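AncCDT-1 (Synthetic construct, PDB 5T0W) probably binds amino acids as a periplasmic solute-binding protein, holding arginine in its pocket, and is an ancestral precursor of cyclohexadienyl dehydratase. Local coordinates at residues 167-170 with 174-177; 58-63 with 221-226. One frame throughout, in Å; residues are numbered along the deposited sequence.

Contact 1: 167-170 with 174-177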
ATOM      1  N   PHE A 167      -8.844   5.171  10.565  1.00 34.69           N
ATOM      2  CA  PHE A 167     -10.176   4.561  10.600  1.00 34.97           C
ATOM      3  C   PHE A 167     -10.865   4.910  11.907  1.00 36.09           C
ATOM      4  O   PHE A 167     -11.985   5.410  11.909  1.00 36.03           O
ATOM      5  CB  PHE A 167     -10.069   3.036  10.399  1.00 36.24           C
ATOM      6  CG  PHE A 167     -11.364   2.292  10.567  1.00 37.00           C
ATOM      7  CD1 PHE A 167     -12.412   2.471   9.673  1.00 35.82           C
ATOM      8  CD2 PHE A 167     -11.533   1.411  11.620  1.00 39.66           C
ATOM      9  CE1 PHE A 167     -13.613   1.794   9.840  1.00 37.31           C
ATOM     10  CE2 PHE A 167     -12.721   0.734  11.797  1.00 41.12           C
ATOM     11  CZ  PHE A 167     -13.764   0.923  10.906  1.00 40.02           C
ATOM     12  N   GLN A 168     -10.178   4.701  13.018  1.00 38.23           N
ATOM     13  CA  GLN A 168     -10.731   5.025  14.331  1.00 40.23           C
ATOM     14  C   GLN A 168     -11.123   6.521  14.471  1.00 38.27           C
ATOM     15  O   GLN A 168     -12.165   6.834  15.055  1.00 39.74           O
ATOM     16  CB  GLN A 168      -9.750   4.595  15.426  1.00 43.47           C
ATOM     17  CG  GLN A 168     -10.230   4.874  16.846  1.00 46.58           C
ATOM     18  CD  GLN A 168      -9.583   3.954  17.874  1.00 50.04           C
ATOM     19  OE1 GLN A 168      -8.631   3.230  17.561  1.00 51.80           O
ATOM     20  NE2 GLN A 168     -10.085   3.993  19.098  1.00 51.78           N
ATOM     21  N   GLU A 169     -10.301   7.429  13.941  1.00 35.60           N
ATOM     22  CA  GLU A 169     -10.633   8.865  13.967  1.00 33.64           C
ATOM     23  C   GLU A 169     -11.915   9.227  13.277  1.00 32.87           C
ATOM     24  O   GLU A 169     -12.639  10.109  13.749  1.00 33.54           O
ATOM     25  CB  GLU A 169      -9.563   9.759  13.342  1.00 31.61           C
ATOM     26  CG  GLU A 169      -9.660  11.158  13.882  1.00 30.72           C
ATOM     27  CD  GLU A 169      -8.786  11.320  15.082  1.00 31.82           C
ATOM     28  OE1 GLU A 169      -8.707  10.369  15.911  1.00 33.07           O
ATOM     29  OE2 GLU A 169      -8.179  12.393  15.165  1.00 31.20           O
ATOM     30  N   VAL A 170     -12.184   8.601  12.143  1.00 31.70           N
ATOM     31  CA  VAL A 170     -13.426   8.912  11.462  1.00 31.07           C
ATOM     32  C   VAL A 170     -14.627   8.268  12.161  1.00 31.78           C
ATOM     33  O   VAL A 170     -15.692   8.904  12.278  1.00 31.97           O
ATOM     34  CB  VAL A 170     -13.379   8.600   9.960  1.00 30.15           C
ATOM     35  CG1 VAL A 170     -13.223   7.120   9.739  1.00 31.69           C
ATOM     36  CG2 VAL A 170     -14.635   9.085   9.280  1.00 29.73           C
ATOM     37  N   ARG A 174     -13.908  12.274  15.333  1.00 27.56           N
ATOM     38  CA  ARG A 174     -12.838  13.272  15.413  1.00 26.88           C
ATOM     39  C   ARG A 174     -12.371  13.731  14.041  1.00 25.15           C
ATOM     40  O   ARG A 174     -11.641  14.725  13.924  1.00 24.74           O
ATOM     41  CB  ARG A 174     -11.658  12.772  16.228  1.00 28.02           C
ATOM     42  CG  ARG A 174     -11.954  12.691  17.713  1.00 30.04           C
ATOM     43  CD  ARG A 174     -10.686  12.406  18.493  1.00 31.67           C
ATOM     44  NE  ARG A 174     -10.197  11.034  18.298  1.00 32.52           N
ATOM     45  CZ  ARG A 174     -10.741   9.945  18.852  1.00 34.49           C
ATOM     46  NH1 ARG A 174     -11.830  10.010  19.612  1.00 35.57           N
ATOM     47  NH2 ARG A 174     -10.203   8.755  18.643  1.00 35.61           N
ATOM     48  N   ALA A 175     -12.771  12.989  13.022  1.00 24.29           N
ATOM     49  CA  ALA A 175     -12.519  13.389  11.665  1.00 22.98           C
ATOM     50  C   ALA A 175     -13.761  13.150  10.891  1.00 22.58           C
ATOM     51  O   ALA A 175     -14.562  12.264  11.227  1.00 23.06           O
ATOM     52  CB  ALA A 175     -11.353  12.612  11.072  1.00 22.80           C
ATOM     53  N   ASP A 176     -13.937  13.952   9.852  1.00 22.03           N
ATOM     54  CA  ASP A 176     -15.153  13.879   9.049  1.00 22.37           C
ATOM     55  C   ASP A 176     -15.017  12.835   7.981  1.00 21.96           C
ATOM     56  O   ASP A 176     -16.001  12.285   7.549  1.00 22.78           O
ATOM     57  CB  ASP A 176     -15.458  15.233   8.421  1.00 22.63           C
ATOM     58  CG  ASP A 176     -15.560  16.314   9.445  1.00 23.27           C
ATOM     59  OD1 ASP A 176     -16.582  16.352  10.159  1.00 24.19           O
ATOM     60  OD2 ASP A 176     -14.582  17.070   9.604  1.00 23.49           O
ATOM     61  N   ALA A 177     -13.785  12.557   7.567  1.00 21.31           N
ATOM     62  CA  ALA A 177     -13.512  11.607   6.530  1.00 20.90           C
ATOM     63  C   ALA A 177     -12.105  11.082   6.633  1.00 20.96           C
ATOM     64  O   ALA A 177     -11.282  11.658   7.350  1.00 21.03           O
ATOM     65  CB  ALA A 177     -13.704  12.270   5.193  1.00 20.78           C
TER
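Glu169 meets Arg174 and Ala175 in a helix-to-strand turn, the second half of a beta-alpha-beta crossover. The chain runs from strand 156-160 through helix 163-171 into strand 177-181. Both strands lie parallel to strand 135-139. The turn is held by backbone and side chain of Glu169 together. Its carbonyl O accepts a hydrogen bond from Ala175 N at 3.0 Å, with the donor above the carbonyl plane. Ser172 OG also bonds to this oxygen.

Glu169 CG lies anti to the backbone N (chi1 -157°), and the chain then bends at chi2, which brings OE1 to Arg174 NE. Arg174 NE forms a salt bridge to Glu169 OE1 at 2.9 Å. The nitrogen comes from above the carboxylate plane, and the two flat groups stand nearly perpendicular, 89° apart. This is not the flat, two-pronged pairing of an arginine with an acid. OE2 has a salt bridge of its own to Arg158, so the acid probably balances two positive charges and links the turn to the first strand of the crossover.

Aliphatic parts close up beside the charges, where Glu169 CG touches Ala175 CB at 3.6 Å. The Val170 CG2 methyl lies near a backbone oxygen, 3.9 Å from Asp176 O. The carboxylate of Asp176 bonds to the backbone of Lys135. Val170 CA points its hydrogen at Ala175 O over 3.5 Å, with 162° at the hydrogen.

Contact 2: 58-63 with 221-226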
ATOM      1  N   LYS A  58       9.864 -18.524  -3.425  1.00 26.62           N
ATOM      2  CA  LYS A  58       9.892 -19.822  -4.117  1.00 27.72           C
ATOM      3  C   LYS A  58      10.708 -19.757  -5.424  1.00 27.50           C
ATOM      4  O   LYS A  58      11.682 -20.489  -5.585  1.00 28.23           O
ATOM      5  CB  LYS A  58       8.477 -20.341  -4.407  1.00 28.36           C
ATOM      6  N   GLU A  59      10.352 -18.829  -6.315  1.00 26.60           N
ATOM      7  CA  GLU A  59      11.096 -18.583  -7.547  1.00 26.48           C
ATOM      8  C   GLU A  59      12.606 -18.488  -7.292  1.00 26.53           C
ATOM      9  O   GLU A  59      13.417 -19.056  -8.026  1.00 27.24           O
ATOM     10  CB  GLU A  59      10.589 -17.283  -8.175  1.00 25.45           C
ATOM     11  CG  GLU A  59      11.327 -16.793  -9.407  1.00 25.38           C
ATOM     12  CD  GLU A  59      10.611 -17.061 -10.713  1.00 25.95           C
ATOM     13  OE1 GLU A  59       9.579 -17.778 -10.750  1.00 26.55           O
ATOM     14  OE2 GLU A  59      11.105 -16.522 -11.728  1.00 25.98           O
ATOM     15  N   LEU A  60      12.965 -17.755  -6.239  1.00 25.95           N
ATOM     16  CA  LEU A  60      14.360 -17.508  -5.860  1.00 26.13           C
ATOM     17  C   LEU A  60      15.048 -18.730  -5.231  1.00 27.53           C
ATOM     18  O   LEU A  60      16.248 -18.684  -4.961  1.00 28.02           O
ATOM     19  CB  LEU A  60      14.409 -16.355  -4.835  1.00 25.38           C
ATOM     20  CG  LEU A  60      15.043 -14.990  -5.104  1.00 24.74           C
ATOM     21  CD1 LEU A  60      15.136 -14.646  -6.559  1.00 24.54           C
ATOM     22  CD2 LEU A  60      14.252 -13.917  -4.369  1.00 23.91           C
ATOM     23  N   GLY A  61      14.287 -19.775  -4.926  1.00 28.50           N
ATOM     24  CA  GLY A  61      14.806 -20.915  -4.160  1.00 30.06           C
ATOM     25  C   GLY A  61      15.192 -20.597  -2.709  1.00 30.48           C
ATOM     26  O   GLY A  61      16.114 -21.197  -2.156  1.00 31.59           O
ATOM     27  N   VAL A  62      14.473 -19.677  -2.061  1.00 29.94           N
ATOM     28  CA  VAL A  62      14.809 -19.297  -0.689  1.00 30.44           C
ATOM     29  C   VAL A  62      13.576 -19.129   0.197  1.00 30.53           C
ATOM     30  O   VAL A  62      12.443 -19.122  -0.277  1.00 29.97           O
ATOM     31  CB  VAL A  62      15.596 -17.980  -0.666  1.00 29.72           C
ATOM     32  CG1 VAL A  62      16.869 -18.107  -1.490  1.00 30.04           C
ATOM     33  CG2 VAL A  62      14.734 -16.815  -1.171  1.00 28.31           C
ATOM     34  N   LYS A  63      13.834 -19.015   1.499  1.00 31.44           N
ATOM     35  CA  LYS A  63      12.805 -18.737   2.473  1.00 31.76           C
ATOM     36  C   LYS A  63      12.490 -17.259   2.480  1.00 30.68           C
ATOM     37  O   LYS A  63      13.273 -16.434   2.043  1.00 29.95           O
ATOM     38  CB  LYS A  63      13.248 -19.190   3.866  1.00 33.27           C
ATOM     39  N   LEU A 221      16.209  -6.406 -10.130  1.00 21.17           N
ATOM     40  CA  LEU A 221      15.070  -5.784 -10.820  1.00 20.83           C
ATOM     41  C   LEU A 221      14.565  -6.635 -11.982  1.00 20.21           C
ATOM     42  O   LEU A 221      13.368  -6.868 -12.114  1.00 19.81           O
ATOM     43  CB  LEU A 221      15.422  -4.386 -11.320  1.00 21.49           C
ATOM     44  CG  LEU A 221      14.258  -3.627 -11.964  1.00 21.77           C
ATOM     45  CD1 LEU A 221      13.028  -3.638 -11.073  1.00 21.53           C
ATOM     46  CD2 LEU A 221      14.643  -2.191 -12.308  1.00 22.63           C
ATOM     47  N   ASN A 222      15.497  -7.097 -12.814  1.00 20.12           N
ATOM     48  CA  ASN A 222      15.152  -7.973 -13.947  1.00 19.95           C
ATOM     49  C   ASN A 222      14.521  -9.266 -13.467  1.00 19.19           C
ATOM     50  O   ASN A 222      13.561  -9.748 -14.046  1.00 19.16           O
ATOM     51  CB  ASN A 222      16.379  -8.268 -14.786  1.00 20.57           C
ATOM     52  CG  ASN A 222      16.948  -7.016 -15.433  1.00 21.38           C
ATOM     53  OD1 ASN A 222      16.277  -5.987 -15.538  1.00 21.63           O
ATOM     54  ND2 ASN A 222      18.200  -7.100 -15.872  1.00 22.00           N
ATOM     55  N   TRP A 223      15.059  -9.799 -12.379  1.00 18.60           N
ATOM     56  CA  TRP A 223      14.564 -11.050 -11.829  1.00 18.25           C
ATOM     57  C   TRP A 223      13.117 -10.885 -11.383  1.00 17.99           C
ATOM     58  O   TRP A 223      12.221 -11.629 -11.809  1.00 18.21           O
ATOM     59  CB  TRP A 223      15.418 -11.453 -10.637  1.00 18.18           C
ATOM     60  CG  TRP A 223      15.063 -12.742 -10.120  1.00 18.23           C
ATOM     61  CD1 TRP A 223      13.927 -13.072  -9.441  1.00 18.22           C
ATOM     62  CD2 TRP A 223      15.840 -13.939 -10.234  1.00 18.58           C
ATOM     63  NE1 TRP A 223      13.957 -14.406  -9.114  1.00 18.69           N
ATOM     64  CE2 TRP A 223      15.120 -14.956  -9.598  1.00 18.90           C
ATOM     65  CE3 TRP A 223      17.085 -14.243 -10.812  1.00 18.80           C
ATOM     66  CZ2 TRP A 223      15.578 -16.237  -9.539  1.00 19.55           C
ATOM     67  CZ3 TRP A 223      17.540 -15.515 -10.737  1.00 19.36           C
ATOM     68  CH2 TRP A 223      16.794 -16.503 -10.101  1.00 19.76           C
ATOM     69  N   VAL A 224      12.881  -9.858 -10.576  1.00 17.65           N
ATOM     70  CA  VAL A 224      11.534  -9.529 -10.147  1.00 17.49           C
ATOM     71  C   VAL A 224      10.609  -9.368 -11.366  1.00 17.59           C
ATOM     72  O   VAL A 224       9.549  -9.991 -11.422  1.00 17.73           O
ATOM     73  CB  VAL A 224      11.507  -8.247  -9.284  1.00 17.42           C
ATOM     74  CG1 VAL A 224      10.077  -7.810  -8.994  1.00 17.46           C
ATOM     75  CG2 VAL A 224      12.243  -8.475  -7.984  1.00 17.57           C
ATOM     76  N   ASN A 225      11.011  -8.551 -12.336  1.00 17.70           N
ATOM     77  CA  ASN A 225      10.157  -8.339 -13.487  1.00 18.06           C
ATOM     78  C   ASN A 225       9.922  -9.634 -14.243  1.00 18.62           C
ATOM     79  O   ASN A 225       8.808  -9.892 -14.670  1.00 19.04           O
ATOM     80  CB  ASN A 225      10.684  -7.255 -14.426  1.00 18.27           C
ATOM     81  CG  ASN A 225      10.447  -5.861 -13.886  1.00 18.28           C
ATOM     82  OD1 ASN A 225       9.447  -5.591 -13.200  1.00 18.17           O
ATOM     83  ND2 ASN A 225      11.393  -4.978 -14.136  1.00 18.55           N
ATOM     84  N   ASN A 226      10.955 -10.453 -14.400  1.00 19.04           N
ATOM     85  CA  ASN A 226      10.783 -11.685 -15.098  1.00 19.83           C
ATOM     86  C   ASN A 226       9.749 -12.542 -14.363  1.00 20.27           C
ATOM     87  O   ASN A 226       8.856 -13.120 -14.985  1.00 20.82           O
ATOM     88  CB  ASN A 226      12.119 -12.450 -15.208  1.00 20.00           C
ATOM     89  CG  ASN A 226      13.038 -11.889 -16.276  1.00 20.26           C
ATOM     90  OD1 ASN A 226      12.593 -11.237 -17.224  1.00 20.57           O
ATOM     91  ND2 ASN A 226      14.334 -12.179 -16.148  1.00 20.35           N
TER
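Asn226 N bonds to Asn222 O at 2.7 Å, closing the turn of helix 218-233 from which Trp223 reaches across to Glu59 and Leu60. Those two residues belong to the last turn of helix 48-60, which ends in a Schellman motif. Both helices probably belong to one lobe of a type II periplasmic-binding-protein fold, as in this family. Gly61 has positive phi (66°), and its N returns to Lys58 O at 2.8 Å. The chain then enters strand 63-68, at one edge of the parallel sheet.

The contact is side-chain packing between the two helices, whose nearest CA atoms, those of Leu60 and Trp223, are 8.8 Å apart. The indole bridges most of that gap. Trp223 CG lies anti to the backbone N (chi1 -175°), which sends the indole out toward helix 48-60. Leu60 CD1 lies over one face of the ring. It is modelled too close for carbon atoms, so the exact depth of this packing is doubtful. Leu16 of helix 15-22 touches both Leu60 and Trp223 and joins a third helix to the pair. Without the indole, as with an alanine here, Leu60 and Glu59 CG would probably lose their partner across the gap.

Glu59 contributes its aliphatic part. Its chain bends at chi2. Glu59 CG approaches Trp223 NE1 obliquely at 3.6 Å. Glu59 O lies at the ring edge, in the ring plane, 3.9 Å from Trp223 CZ2.

From the N terminus, the chain first reaches residues 58-63, at the end of helix 48-60. Contact 2 closes a long loop from there to helix 218-233, with 157 residues between its segments. Contact 1 is nested inside that loop and spans only three intervening residues. One is thus a local turn leading from helix 163-171 into a strand of the mixed sheet, while the other brings a late helix against an early one beside the parallel sheet. The centres of contact 1 and contact 2 are about 40 Å apart, on opposite sides of the chain's centre. Strand 177-181, which begins at the end of contact 1, ends at Asp181, one of the residues lining the arginine pocket.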